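Local coordinates for Zn-dependent hydrolase of metallo-beta-lactamase superfamily TM0207 (Thermotoga maritima, PDB 1VJN), which is probably a zinc-dependent hydrolase of the metallo-beta-lactamase superfamily, its physiological substrate not established, at residues A[87-95]-A[126-136]. Sequence-based numbering, arbitrary orientation.
Sequences KIKGVETFH and HVLTPAQVEEI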
loop_
_atom_site.group_PDB
_atom_site.type_symbol
_atom_site.label_atom_id
_atom_site.label_comp_id
_atom_site.label_asym_id
_atom_site.label_seq_id
_atom_site.Cartn_x
_atom_site.Cartn_y
_atom_site.Cartn_z
ATOM N N LYS A 87 -0.807 -13.365 -8.296
ATOM C CA LYS A 87 -1.336 -12.497 -9.347
ATOM C C LYS A 87 -1.132 -11.024 -8.945
ATOM O O LYS A 87 -1.528 -10.592 -7.848
ATOM C CB LYS A 87 -2.821 -12.767 -9.588
ATOM C CG LYS A 87 -3.118 -14.044 -10.361
ATOM C CD LYS A 87 -4.536 -14.595 -10.090
ATOM C CE LYS A 87 -5.665 -13.526 -10.286
ATOM N NZ LYS A 87 -7.055 -14.133 -10.421
ATOM N N ILE A 88 -0.475 -10.272 -9.812
ATOM C CA ILE A 88 -0.281 -8.863 -9.598
ATOM C C ILE A 88 -0.828 -8.057 -10.749
ATOM O O ILE A 88 -0.643 -8.400 -11.934
ATOM C CB ILE A 88 1.199 -8.536 -9.440
ATOM C CG1 ILE A 88 1.823 -9.327 -8.275
ATOM C CG2 ILE A 88 1.372 -7.096 -9.221
ATOM C CD1 ILE A 88 3.238 -9.683 -8.524
ATOM N N LYS A 89 -1.433 -6.947 -10.397
ATOM C CA LYS A 89 -2.043 -6.077 -11.359
ATOM C C LYS A 89 -1.640 -4.648 -11.073
ATOM O O LYS A 89 -1.768 -4.188 -9.942
ATOM C CB LYS A 89 -3.561 -6.252 -11.285
ATOM C CG LYS A 89 -4.332 -5.355 -12.264
ATOM C CD LYS A 89 -5.847 -5.646 -12.303
ATOM C CE LYS A 89 -6.425 -5.085 -13.604
ATOM N NZ LYS A 89 -7.930 -5.249 -13.788
ATOM N N GLY A 90 -1.171 -3.947 -12.100
ATOM C CA GLY A 90 -0.814 -2.535 -12.030
ATOM C C GLY A 90 -1.811 -1.665 -12.770
ATOM O O GLY A 90 -2.131 -1.940 -13.938
ATOM N N VAL A 91 -2.280 -0.607 -12.111
ATOM C CA VAL A 91 -3.345 0.268 -12.688
ATOM C C VAL A 91 -2.824 1.683 -12.607
ATOM O O VAL A 91 -2.493 2.124 -11.541
ATOM C CB VAL A 91 -4.681 0.103 -11.896
ATOM C CG1 VAL A 91 -5.732 1.083 -12.314
ATOM C CG2 VAL A 91 -5.196 -1.297 -12.031
ATOM N N GLU A 92 -2.666 2.356 -13.743
ATOM C CA GLU A 92 -2.152 3.712 -13.760
ATOM C C GLU A 92 -3.303 4.636 -13.383
ATOM O O GLU A 92 -4.433 4.465 -13.877
ATOM C CB GLU A 92 -1.637 4.070 -15.155
ATOM C CG GLU A 92 -0.611 5.195 -15.233
ATOM C CD GLU A 92 0.255 5.049 -16.502
ATOM O OE1 GLU A 92 -0.316 4.902 -17.626
ATOM O OE2 GLU A 92 1.506 5.050 -16.388
ATOM N N THR A 93 -3.030 5.551 -12.464
ATOM C CA THR A 93 -4.017 6.530 -12.034
ATOM C C THR A 93 -3.649 7.938 -12.443
ATOM O O THR A 93 -4.459 8.873 -12.308
ATOM C CB THR A 93 -4.236 6.509 -10.531
ATOM O OG1 THR A 93 -3.037 6.789 -9.782
ATOM C CG2 THR A 93 -4.696 5.194 -10.081
ATOM N N PHE A 94 -2.402 8.093 -12.869
ATOM C CA PHE A 94 -1.926 9.317 -13.378
ATOM C C PHE A 94 -0.793 9.028 -14.352
ATOM O O PHE A 94 0.039 8.117 -14.117
ATOM C CB PHE A 94 -1.373 10.193 -12.268
ATOM C CG PHE A 94 -0.788 11.464 -12.792
ATOM C CD1 PHE A 94 -1.619 12.398 -13.392
ATOM C CD2 PHE A 94 0.590 11.691 -12.767
ATOM C CE1 PHE A 94 -1.093 13.580 -13.938
ATOM C CE2 PHE A 94 1.133 12.866 -13.304
ATOM C CZ PHE A 94 0.285 13.811 -13.898
ATOM N N HIS A 95 -0.753 9.810 -15.418
ATOM C CA HIS A 95 0.402 9.868 -16.317
ATOM C C HIS A 95 0.284 11.141 -17.172
ATOM O O HIS A 95 -0.705 11.287 -17.883
ATOM C CB HIS A 95 0.458 8.626 -17.204
ATOM C CG HIS A 95 1.643 8.582 -18.127
ATOM N ND1 HIS A 95 1.866 9.530 -19.106
ATOM C CD2 HIS A 95 2.648 7.678 -18.244
ATOM C CE1 HIS A 95 2.968 9.225 -19.770
ATOM N NE2 HIS A 95 3.462 8.106 -19.265
ATOM N N HIS A 126 -5.892 11.712 -6.438
ATOM C CA HIS A 126 -7.298 12.100 -6.701
ATOM C C HIS A 126 -8.117 10.869 -6.320
ATOM O O HIS A 126 -7.600 9.762 -6.231
ATOM C CB HIS A 126 -7.556 12.451 -8.197
ATOM C CG HIS A 126 -7.176 11.331 -9.127
ATOM N ND1 HIS A 126 -7.939 10.193 -9.274
ATOM C CD2 HIS A 126 -6.057 11.121 -9.865
ATOM C CE1 HIS A 126 -7.338 9.357 -10.102
ATOM N NE2 HIS A 126 -6.198 9.902 -10.486
ATOM N N VAL A 127 -9.378 11.065 -6.033
ATOM C CA VAL A 127 -10.264 9.927 -5.743
ATOM C C VAL A 127 -10.279 9.052 -6.992
ATOM O O VAL A 127 -10.339 9.585 -8.082
ATOM C CB VAL A 127 -11.674 10.440 -5.410
ATOM C CG1 VAL A 127 -12.705 9.299 -5.386
ATOM C CG2 VAL A 127 -11.650 11.206 -4.061
ATOM N N LEU A 128 -10.203 7.740 -6.876
ATOM C CA LEU A 128 -10.316 6.859 -8.067
ATOM C C LEU A 128 -11.528 7.148 -8.993
ATOM O O LEU A 128 -12.610 7.446 -8.525
ATOM C CB LEU A 128 -10.432 5.392 -7.649
ATOM C CG LEU A 128 -9.224 4.870 -6.859
ATOM C CD1 LEU A 128 -9.485 3.524 -6.220
ATOM C CD2 LEU A 128 -8.015 4.789 -7.713
ATOM N N THR A 129 -11.338 7.015 -10.299
ATOM C CA THR A 129 -12.441 7.165 -11.259
ATOM C C THR A 129 -13.243 5.867 -11.240
ATOM O O THR A 129 -12.739 4.810 -10.786
ATOM C CB THR A 129 -11.908 7.382 -12.699
ATOM O OG1 THR A 129 -11.158 6.235 -13.077
ATOM C CG2 THR A 129 -10.889 8.532 -12.802
ATOM N N PRO A 130 -14.472 5.894 -11.769
ATOM C CA PRO A 130 -15.225 4.645 -11.892
ATOM C C PRO A 130 -14.444 3.516 -12.629
ATOM O O PRO A 130 -14.548 2.347 -12.251
ATOM C CB PRO A 130 -16.477 5.075 -12.640
ATOM C CG PRO A 130 -16.649 6.535 -12.256
ATOM C CD PRO A 130 -15.232 7.054 -12.238
ATOM N N ALA A 131 -13.711 3.849 -13.706
ATOM C CA ALA A 131 -12.910 2.845 -14.417
ATOM C C ALA A 131 -11.892 2.276 -13.511
ATOM O O ALA A 131 -11.684 1.063 -13.510
ATOM C CB ALA A 131 -12.187 3.420 -15.681
ATOM N N GLN A 132 -11.203 3.148 -12.776
ATOM C CA GLN A 132 -10.143 2.661 -11.908
ATOM C C GLN A 132 -10.677 1.782 -10.751
ATOM O O GLN A 132 -10.073 0.773 -10.401
ATOM C CB GLN A 132 -9.323 3.818 -11.370
ATOM C CG GLN A 132 -8.402 4.451 -12.413
ATOM C CD GLN A 132 -8.060 5.907 -12.097
ATOM O OE1 GLN A 132 -8.423 6.409 -11.042
ATOM N NE2 GLN A 132 -7.366 6.574 -13.024
ATOM N N VAL A 133 -11.797 2.171 -10.148
ATOM C CA VAL A 133 -12.463 1.330 -9.159
ATOM C C VAL A 133 -12.815 -0.039 -9.796
ATOM O O VAL A 133 -12.572 -1.097 -9.210
ATOM C CB VAL A 133 -13.742 1.983 -8.630
ATOM C CG1 VAL A 133 -14.530 1.003 -7.799
ATOM C CG2 VAL A 133 -13.442 3.274 -7.866
ATOM N N GLU A 134 -13.362 -0.005 -11.006
ATOM C CA GLU A 134 -13.825 -1.213 -11.702
ATOM C C GLU A 134 -12.668 -2.185 -11.957
ATOM O O GLU A 134 -12.787 -3.381 -11.724
ATOM C CB GLU A 134 -14.485 -0.808 -13.009
ATOM C CG GLU A 134 -15.071 -1.938 -13.833
ATOM C CD GLU A 134 -15.838 -1.424 -15.062
ATOM O OE1 GLU A 134 -15.557 -0.304 -15.561
ATOM O OE2 GLU A 134 -16.738 -2.143 -15.531
ATOM N N GLU A 135 -11.541 -1.637 -12.384
ATOM C CA GLU A 135 -10.301 -2.378 -12.582
ATOM C C GLU A 135 -9.673 -2.832 -11.262
ATOM O O GLU A 135 -9.113 -3.900 -11.206
ATOM C CB GLU A 135 -9.299 -1.480 -13.329
ATOM C CG GLU A 135 -8.164 -2.202 -14.038
ATOM C CD GLU A 135 -7.455 -1.362 -15.140
ATOM O OE1 GLU A 135 -7.850 -0.170 -15.373
ATOM O OE2 GLU A 135 -6.484 -1.894 -15.766
ATOM N N ILE A 136 -9.722 -2.034 -10.198
ATOM C CA ILE A 136 -9.097 -2.493 -8.951
ATOM C C ILE A 136 -9.948 -3.587 -8.271
ATOM O O ILE A 136 -9.413 -4.600 -7.805
ATOM C CB ILE A 136 -8.746 -1.310 -8.017
ATOM C CG1 ILE A 136 -7.648 -0.468 -8.667
ATOM C CG2 ILE A 136 -8.270 -1.812 -6.612
ATOM C CD1 ILE A 136 -7.568 0.868 -8.099
#
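H126 meets T93 through a nearly straight hydrogen bond: NE2 of H126 lies 2.7 Å from T93 O, which sits in the plane of the imidazole at its edge. The other nitrogen, ND1, donates to V127 O from above that carbonyl's plane, so two bonds fix the ring's rotation; histidine can offer a ring nitrogen to each of two carbonyls. With CG between backbone N and carbonyl carbon, chi1 56° brings the NE2 edge against T93 O. T93 lies athwart the Q132 chain, its CG2 packing 4.0 Å from the amide carbon CD of Q132, while L128 CD2 touches the same methyl. The Q132 amide is held by the residue that caps its own helix, T129 and Q132 forming a capping box: T129 N donates to Q132 OE1, and Q132 N to T129 OG1. Further along, V91 and E135 lie alongside, pointing opposite ways. V91 CG2 packs 3.7 Å from E135 CG and also near I136 CG1, which suits a buried strand position. K89, extended throughout, reaches past E135 CG so that NZ donates to E135 O at 3.1 Å, whereas the E135 carboxylate stays beyond salt-bridge range. Strand 87-92 and helix 130-136 run antiparallel at 177°, their axes 9.5 Å apart. The strand pairs with strands 79-83 and 105-113, where N106 bonds T93 OG1; I136 reaches V110, and L128 and V133 face helix 154-163.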